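Local coordinates for glycine cleavage system H protein 1 (Mycobacterium marinum, PDB 3TZU), which probably shuttles the methylamine group of glycine from the P protein to the T protein of the glycine cleavage system on a covalently bound lipoyl cofactor, at residues A[124-127]-A[128-131]. Residues are numbered along the deposited sequence; the frame is centred on the assembly and turned at random.
Sequences LLTA and SEYA
Thr126 and Glu129 form a capping box at the start of the C-terminal helix 127-133, with Thr126 as N-cap. Two reciprocal bonds define it. Glu129 N donates to Thr126 OG1 at 3.1 Å, nearly straight at 168°, and Thr126 N donates to Glu129 OE1 at 2.9 Å. The second bond reaches OE1 on its anti side, 33° out of the carboxylate plane. With chi1 of 69°, OG1 sits between the backbone N and the carbonyl carbon of Thr126, facing the first turn; Glu129 CG lies 3.4 Å from OG1 as the extended glutamate runs back to the threonine N-H. Helical bonding starts immediately: Tyr130 N donates to Thr126 O at 3.0 Å, and Ala131 N to Ala127 O.

The packed side belongs to buried Tyr130, whose ring is met at its edge, near the ring plane, by Leu125 CD1, 4.2 Å from CD1 of the tyrosine. That ring also meets Tyr16, and its hydroxyl is hydrogen-bonded with His20 ND1 and Thr41 OG1, tying the helix to strand 15-16 and to the loop residues His20 and Thr41. Glu129, though exposed, is held by its two bonds to Thr126. By contrast, Ser128 is the loose, solvent-facing part: its CB stands 3.8 Å from Thr126 OG1.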
loop_
_atom_site.group_PDB
_atom_site.type_symbol
_atom_site.label_atom_id
_atom_site.label_comp_id
_atom_site.label_asym_id
_atom_site.label_seq_id
_atom_site.Cartn_x
_atom_site.Cartn_y
_atom_site.Cartn_z
ATOM N N LEU A 124 7.894 0.404 17.826
ATOM C CA LEU A 124 8.800 -0.220 16.878
ATOM C C LEU A 124 8.667 -1.721 16.973
ATOM O O LEU A 124 8.521 -2.255 18.055
ATOM C CB LEU A 124 10.243 0.176 17.163
ATOM C CG LEU A 124 10.583 1.661 16.983
ATOM C CD1 LEU A 124 12.095 1.876 17.040
ATOM C CD2 LEU A 124 10.010 2.242 15.698
ATOM N N LEU A 125 8.706 -2.372 15.815
ATOM C CA LEU A 125 8.598 -3.818 15.681
ATOM C C LEU A 125 9.961 -4.411 15.260
ATOM O O LEU A 125 10.721 -3.769 14.552
ATOM C CB LEU A 125 7.545 -4.114 14.596
ATOM C CG LEU A 125 6.149 -3.465 14.737
ATOM C CD1 LEU A 125 5.296 -3.608 13.468
ATOM C CD2 LEU A 125 5.406 -4.039 15.946
ATOM N N THR A 126 10.252 -5.653 15.651
ATOM C CA THR A 126 11.380 -6.398 15.061
ATOM C C THR A 126 11.008 -6.883 13.666
ATOM O O THR A 126 9.819 -6.899 13.325
ATOM C CB THR A 126 11.733 -7.643 15.875
ATOM O OG1 THR A 126 10.666 -8.589 15.745
ATOM C CG2 THR A 126 11.999 -7.296 17.378
ATOM N N ALA A 127 11.998 -7.296 12.867
ATOM C CA ALA A 127 11.705 -7.841 11.513
ATOM C C ALA A 127 10.750 -9.037 11.568
ATOM O O ALA A 127 9.929 -9.249 10.652
ATOM C CB ALA A 127 12.972 -8.252 10.775
ATOM N N SER A 128 10.854 -9.820 12.626
ATOM C CA SER A 128 9.981 -10.968 12.768
ATOM C C SER A 128 8.534 -10.523 13.022
ATOM O O SER A 128 7.599 -11.012 12.360
ATOM C CB SER A 128 10.448 -11.899 13.879
ATOM O OG SER A 128 9.499 -12.939 13.959
ATOM N N GLU A 129 8.349 -9.574 13.941
ATOM C CA GLU A 129 7.000 -9.110 14.254
ATOM C C GLU A 129 6.340 -8.469 13.045
ATOM O O GLU A 129 5.153 -8.723 12.770
ATOM C CB GLU A 129 7.002 -8.150 15.426
ATOM C CG GLU A 129 7.459 -8.816 16.715
ATOM C CD GLU A 129 7.868 -7.837 17.808
ATOM O OE1 GLU A 129 8.288 -6.689 17.535
ATOM O OE2 GLU A 129 7.794 -8.228 18.975
ATOM N N TYR A 130 7.117 -7.687 12.302
ATOM C CA TYR A 130 6.614 -6.970 11.136
ATOM C C TYR A 130 6.265 -7.924 9.997
ATOM O O TYR A 130 5.214 -7.781 9.361
ATOM C CB TYR A 130 7.655 -5.946 10.675
ATOM C CG TYR A 130 7.289 -5.225 9.407
ATOM C CD1 TYR A 130 6.384 -4.174 9.422
ATOM C CD2 TYR A 130 7.866 -5.577 8.195
ATOM C CE1 TYR A 130 6.040 -3.513 8.255
ATOM C CE2 TYR A 130 7.531 -4.921 7.015
ATOM C CZ TYR A 130 6.611 -3.892 7.052
ATOM O OH TYR A 130 6.278 -3.212 5.911
ATOM N N ALA A 131 7.145 -8.896 9.747
ATOM C CA ALA A 131 6.885 -9.954 8.774
ATOM C C ALA A 131 5.586 -10.669 9.103
ATOM O O ALA A 131 4.788 -10.916 8.194
ATOM C CB ALA A 131 8.036 -10.942 8.692
#